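Local coordinates for O-methyltransferase (Burkholderia thailandensis, PDB 3MCZ), which probably transfers a methyl group from S-adenosylmethionine to a hydroxyl oxygen of a substrate not yet identified, working as a dimer, at residues D47-L52 against V62-F66; L194-R199 against H225-V231. All blocks are in the same frame, centred on the assembly; numbering follows the deposited sequence. Where two conformers were deposited one is given.

Contact 1 (D47-L52 against V62-F66); sequences DKLFDL and VAASF
Leu52 and Val62 bring the two backbones closest, with 7.5 Å between their CA atoms, where the short, weakly bonded helical turn 49-52 meets the last turn of helix 59-66. The gap is filled by side chains, chiefly the ring of Phe66. Its CG lies anti to the carbonyl carbon (chi1 -78°), which swings the ring out of helix 59-66 toward segment 47-52. Several groups meet the ring at its edge, near its plane. Leu52 CD2 comes to 3.6 Å from Phe66 CE1. On another part of the rim, the backbone oxygen of Asp47 sits 3.2 Å from Phe66 CE2, a probably mildly favourable approach to the C-H edge. Leu49 CD1 approaches obliquely and stands 3.7 Å from Phe66 CE1. Leu49 CD1 also lies 3.9 Å from Val62 CG1, and these two side chains cross at about a right angle. Leu52 puts its CG anti to the backbone N (chi1 -170°), which sends both methyls to helix 59-66. Leu52 CD2 sits between Phe66 and Val62, 4.0 Å from Val62 CG2, while Leu52 CD1 rests 3.7 Å from Ser65 OG. That hydroxyl makes a weak hydrogen bond back to Glu61 O in its own helix. The carboxylate of Asp47 passes the ring with its plane turned 51° from it. Asp47 OD2 is held by Tyr43 OH. Leu49 and Val62 also pack on helix 70-82. Lys48, with positive phi, closes helix 35-46 in a Schellman motif and turns the chain into 49-52. This is helix packing in the helix-turn-helix-like dimerisation domain of the O-methyltransferase family, where Arg133 of the second subunit forms a salt bridge with Asp47 and a weak hydrogen bond to Phe66 O.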
loop_
_atom_site.group_PDB
_atom_site.type_symbol
_atom_site.label_atom_id
_atom_site.label_comp_id
_atom_site.label_asym_id
_atom_site.label_seq_id
_atom_site.Cartn_x
_atom_site.Cartn_y
_atom_site.Cartn_z
ATOM N N ASP A 47 12.607 -7.896 -10.000
ATOM C CA ASP A 47 13.760 -7.738 -10.870
ATOM C C ASP A 47 15.022 -8.319 -10.214
ATOM O O ASP A 47 16.105 -8.224 -10.778
ATOM C CB ASP A 47 13.967 -6.244 -11.205
ATOM C CG ASP A 47 14.099 -5.975 -12.721
ATOM O OD1 ASP A 47 14.041 -6.938 -13.523
ATOM O OD2 ASP A 47 14.271 -4.798 -13.126
ATOM N N LYS A 48 14.881 -8.927 -9.035
ATOM C CA LYS A 48 16.003 -9.536 -8.298
ATOM C C LYS A 48 17.194 -8.561 -8.107
ATOM O O LYS A 48 18.362 -8.934 -8.284
ATOM C CB LYS A 48 16.481 -10.846 -8.962
ATOM C CG LYS A 48 15.373 -11.878 -9.151
ATOM C CD LYS A 48 15.856 -13.101 -9.953
ATOM C CE LYS A 48 14.736 -14.154 -10.032
ATOM N NZ LYS A 48 13.604 -13.703 -10.915
ATOM N N LEU A 49 16.891 -7.319 -7.766
ATOM C CA LEU A 49 17.926 -6.305 -7.582
ATOM C C LEU A 49 18.873 -6.686 -6.451
ATOM O O LEU A 49 20.080 -6.454 -6.517
ATOM C CB LEU A 49 17.262 -4.953 -7.279
ATOM C CG LEU A 49 18.181 -3.767 -7.008
ATOM C CD1 LEU A 49 19.036 -3.427 -8.225
ATOM C CD2 LEU A 49 17.349 -2.551 -6.577
ATOM N N PHE A 50 18.326 -7.289 -5.404
ATOM C CA PHE A 50 19.111 -7.575 -4.196
ATOM C C PHE A 50 20.127 -8.717 -4.343
ATOM O O PHE A 50 21.032 -8.875 -3.504
ATOM C CB PHE A 50 18.188 -7.834 -3.013
ATOM C CG PHE A 50 17.269 -6.697 -2.717
ATOM C CD1 PHE A 50 17.766 -5.457 -2.372
ATOM C CD2 PHE A 50 15.874 -6.865 -2.791
ATOM C CE1 PHE A 50 16.891 -4.405 -2.081
ATOM C CE2 PHE A 50 15.006 -5.820 -2.504
ATOM C CZ PHE A 50 15.519 -4.585 -2.151
ATOM N N ASP A 51 19.979 -9.499 -5.406
ATOM C CA ASP A 51 20.965 -10.502 -5.753
ATOM C C ASP A 51 22.224 -9.804 -6.259
ATOM O O ASP A 51 23.332 -10.276 -6.001
ATOM C CB ASP A 51 20.419 -11.464 -6.818
ATOM C CG ASP A 51 19.524 -12.549 -6.227
ATOM O OD1 ASP A 51 18.899 -12.325 -5.169
ATOM O OD2 ASP A 51 19.459 -13.648 -6.817
ATOM N N LEU A 52 22.062 -8.700 -6.992
ATOM C CA LEU A 52 23.223 -7.927 -7.480
ATOM C C LEU A 52 23.966 -7.244 -6.336
ATOM O O LEU A 52 25.204 -7.214 -6.313
ATOM C CB LEU A 52 22.806 -6.881 -8.521
ATOM C CG LEU A 52 23.958 -6.181 -9.264
ATOM C CD1 LEU A 52 24.711 -7.140 -10.211
ATOM C CD2 LEU A 52 23.439 -4.962 -10.025
ATOM N N VAL A 62 24.986 -0.834 -11.061
ATOM C CA VAL A 62 23.608 -1.306 -11.086
ATOM C C VAL A 62 22.951 -0.978 -12.430
ATOM O O VAL A 62 22.277 -1.837 -13.016
ATOM C CB VAL A 62 22.777 -0.686 -9.917
ATOM C CG1 VAL A 62 21.316 -0.944 -10.089
ATOM C CG2 VAL A 62 23.270 -1.236 -8.583
ATOM N N ALA A 63 23.150 0.248 -12.909
ATOM C CA ALA A 63 22.526 0.740 -14.144
ATOM C C ALA A 63 23.025 -0.024 -15.349
ATOM O O ALA A 63 22.236 -0.384 -16.222
ATOM C CB ALA A 63 22.773 2.246 -14.330
ATOM N N ALA A 64 24.327 -0.282 -15.382
ATOM C CA ALA A 64 24.926 -1.043 -16.491
ATOM C C ALA A 64 24.351 -2.460 -16.527
ATOM O O ALA A 64 24.015 -2.954 -17.603
ATOM C CB ALA A 64 26.425 -1.080 -16.377
ATOM N N SER A 65 24.231 -3.094 -15.358
ATOM C CA SER A 65 23.714 -4.460 -15.247
ATOM C C SER A 65 22.295 -4.594 -15.735
ATOM O O SER A 65 21.969 -5.561 -16.409
ATOM C CB SER A 65 23.745 -4.955 -13.791
ATOM O OG SER A 65 25.055 -5.322 -13.393
ATOM N N PHE A 66 21.447 -3.648 -15.338
ATOM C CA PHE A 66 20.018 -3.709 -15.585
ATOM C C PHE A 66 19.565 -2.875 -16.781
ATOM O O PHE A 66 18.377 -2.854 -17.099
ATOM C CB PHE A 66 19.253 -3.240 -14.326
ATOM C CG PHE A 66 19.178 -4.284 -13.261
ATOM C CD1 PHE A 66 20.087 -4.311 -12.221
ATOM C CD2 PHE A 66 18.204 -5.268 -13.321
ATOM C CE1 PHE A 66 20.030 -5.311 -11.247
ATOM C CE2 PHE A 66 18.133 -6.260 -12.356
ATOM C CZ PHE A 66 19.051 -6.287 -11.316
#

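Contact 2 (L194-R199 against H225-V231); sequences LAQVLR and HDLGGRV
Ala195 and His225 mark the tight end of the contact between helix 192-200 and the loop leading into strand 231-235. The Ala195 methyl, CB, sits over one face of the His225 ring, 3.7 Å from its centroid and 5° off the normal, a CH-pi contact. Leu227 CD1 presses on the same residue, 3.5 Å from Ala195 CA. Leu227 CD2 touches Leu198 CB, and Leu194 CD2 meets Val231 CG1 tip to tip at 3.8 Å. On this side the contacts are apolar or CH-pi, and Leu194, Ala195, Leu198 and Leu227 are buried.

The solvent side is looser. Exposed Arg199, bent at chi2 and chi3, brings NE to the edge of the His225 ring, 3.3 Å from CD2. His225 ND1 is tied to Thr221 O. Arg230 instead forms a polar clasp at the helix end, one guanidinium face over Leu198 CB. Arg230 NH2 bonds Leu198 O at 3.0 Å, with the donor tilted 33° from the carbonyl plane, and NH1 adds a weak bond to the same oxygen. A water links Arg230 NH1 to Arg199 O. NH2 also bonds Leu204 O, so the positive group ties together backbone carbonyls near the C-terminal end of helix 192-200, where the helix dipole probably helps to hold it.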
loop_
_atom_site.group_PDB
_atom_site.type_symbol
_atom_site.label_atom_id
_atom_site.label_comp_id
_atom_site.label_asym_id
_atom_site.label_seq_id
_atom_site.Cartn_x
_atom_site.Cartn_y
_atom_site.Cartn_z
ATOM N N LEU A 194 -0.025 -31.994 7.781
ATOM C CA LEU A 194 -0.051 -33.455 7.856
ATOM C C LEU A 194 1.343 -34.053 7.848
ATOM O O LEU A 194 1.640 -34.937 8.644
ATOM C CB LEU A 194 -0.862 -34.027 6.715
ATOM C CG LEU A 194 -0.973 -35.552 6.760
ATOM C CD1 LEU A 194 -1.734 -35.984 8.029
ATOM C CD2 LEU A 194 -1.655 -36.067 5.538
ATOM N N ALA A 195 2.199 -33.559 6.948
ATOM C CA ALA A 195 3.540 -34.064 6.817
ATOM C C ALA A 195 4.320 -33.891 8.119
ATOM O O ALA A 195 5.017 -34.810 8.555
ATOM C CB ALA A 195 4.268 -33.367 5.639
ATOM N N GLN A 196 4.215 -32.720 8.749
ATOM C CA GLN A 196 4.978 -32.459 9.956
ATOM C C GLN A 196 4.444 -33.296 11.115
ATOM O O GLN A 196 5.211 -33.732 11.968
ATOM C CB GLN A 196 4.958 -30.972 10.306
ATOM C CG GLN A 196 5.949 -30.154 9.511
ATOM C CD GLN A 196 7.241 -29.933 10.265
ATOM O OE1 GLN A 196 7.496 -28.837 10.768
ATOM N NE2 GLN A 196 8.056 -30.970 10.364
ATOM N N VAL A 197 3.137 -33.504 11.134
ATOM C CA VAL A 197 2.481 -34.348 12.134
ATOM C C VAL A 197 3.001 -35.795 11.963
ATOM O O VAL A 197 3.419 -36.402 12.923
ATOM C CB VAL A 197 0.931 -34.317 11.994
ATOM C CG1 VAL A 197 0.283 -35.411 12.862
ATOM C CG2 VAL A 197 0.348 -32.906 12.405
ATOM N N LEU A 198 3.012 -36.320 10.735
ATOM C CA LEU A 198 3.493 -37.696 10.512
ATOM C C LEU A 198 4.980 -37.860 10.867
ATOM O O LEU A 198 5.366 -38.889 11.401
ATOM C CB LEU A 198 3.191 -38.168 9.086
ATOM C CG LEU A 198 1.846 -38.903 8.861
ATOM C CD1 LEU A 198 0.701 -38.234 9.629
ATOM C CD2 LEU A 198 1.510 -39.057 7.366
ATOM N N ARG A 199 5.802 -36.847 10.626
ATOM C CA ARG A 199 7.242 -36.941 10.894
ATOM C C ARG A 199 7.506 -37.189 12.356
ATOM O O ARG A 199 8.358 -37.996 12.724
ATOM C CB ARG A 199 7.953 -35.644 10.516
ATOM C CG ARG A 199 8.214 -35.489 9.015
ATOM C CD ARG A 199 9.698 -35.258 8.710
ATOM N NE ARG A 199 9.987 -33.845 8.437
ATOM C CZ ARG A 199 10.368 -32.941 9.345
ATOM N NH1 ARG A 199 10.596 -31.691 8.946
ATOM N NH2 ARG A 199 10.542 -33.267 10.635
ATOM N N HIS A 225 9.328 -34.851 2.655
ATOM C CA HIS A 225 9.432 -35.370 4.017
ATOM C C HIS A 225 9.613 -36.889 4.093
ATOM O O HIS A 225 9.519 -37.466 5.174
ATOM C CB HIS A 225 8.182 -35.001 4.796
ATOM C CG HIS A 225 7.971 -33.531 4.963
ATOM N ND1 HIS A 225 7.626 -32.708 3.922
ATOM C CD2 HIS A 225 7.983 -32.750 6.071
ATOM C CE1 HIS A 225 7.470 -31.474 4.369
ATOM N NE2 HIS A 225 7.675 -31.473 5.674
ATOM N N ASP A 226 9.852 -37.540 2.957
ATOM C CA ASP A 226 10.033 -39.000 2.909
ATOM C C ASP A 226 8.831 -39.777 3.456
ATOM O O ASP A 226 9.023 -40.731 4.203
ATOM C CB ASP A 226 11.274 -39.439 3.708
ATOM C CG ASP A 226 12.575 -39.000 3.080
ATOM O OD1 ASP A 226 12.760 -39.173 1.847
ATOM O OD2 ASP A 226 13.440 -38.506 3.839
ATOM N N LEU A 227 7.611 -39.398 3.073
ATOM C CA LEU A 227 6.403 -40.022 3.642
ATOM C C LEU A 227 5.613 -40.853 2.617
ATOM O O LEU A 227 4.413 -41.110 2.795
ATOM C CB LEU A 227 5.493 -38.932 4.213
ATOM C CG LEU A 227 6.047 -38.140 5.392
ATOM C CD1 LEU A 227 5.081 -36.967 5.650
ATOM C CD2 LEU A 227 6.220 -39.036 6.644
ATOM N N GLY A 228 6.295 -41.288 1.559
ATOM C CA GLY A 228 5.667 -41.979 0.443
ATOM C C GLY A 228 4.672 -43.064 0.811
ATOM O O GLY A 228 3.523 -43.032 0.366
ATOM N N GLY A 229 5.096 -44.013 1.630
ATOM C CA GLY A 229 4.205 -45.102 2.002
ATOM C C GLY A 229 3.240 -44.798 3.140
ATOM O O GLY A 229 2.574 -45.700 3.618
ATOM N N ARG A 230 3.161 -43.552 3.595
ATOM C CA ARG A 230 2.344 -43.248 4.787
ATOM C C ARG A 230 1.171 -42.308 4.527
ATOM O O ARG A 230 0.312 -42.142 5.409
ATOM C CB ARG A 230 3.246 -42.694 5.877
ATOM C CG ARG A 230 4.261 -43.740 6.355
ATOM C CD ARG A 230 5.200 -43.166 7.386
ATOM N NE ARG A 230 4.450 -42.693 8.537
ATOM C CZ ARG A 230 4.910 -41.859 9.468
ATOM N NH1 ARG A 230 6.130 -41.331 9.370
ATOM N NH2 ARG A 230 4.125 -41.510 10.471
ATOM N N VAL A 231 1.161 -41.684 3.339
ATOM C CA VAL A 231 0.147 -40.702 2.949
ATOM C C VAL A 231 -0.412 -41.086 1.596
ATOM O O VAL A 231 0.326 -41.520 0.691
ATOM C CB VAL A 231 0.714 -39.247 2.903
ATOM C CG1 VAL A 231 -0.387 -38.228 2.637
ATOM C CG2 VAL A 231 1.362 -38.887 4.200
HETATM O O HOH W 1 8.340 -40.341 11.074
#

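The two contacts lie in different domains, with centres about 40 Å apart and nearest atoms about 24 Å apart. Contact 1 belongs to the dimerisation domain and joins the turn at 47-52 to helix 59-66. Contact 2 joins a helix to a loop within the Rossmann-like methyltransferase domain, beside the edge strand 231-235. Each is partly buried. Leu49 and Val62 are buried in contact 1, Leu194, Ala195, Leu198 and Leu227 in contact 2; Lys48, Ser65 and Arg199 are exposed. Contact 1 gathers apolar groups round one aromatic ring, and its Asp47 bonds Tyr43 and also reaches Arg133 of the second subunit. Contact 2 uses an arginine on backbone carbonyls and a bridging water, and no other chain reaches it.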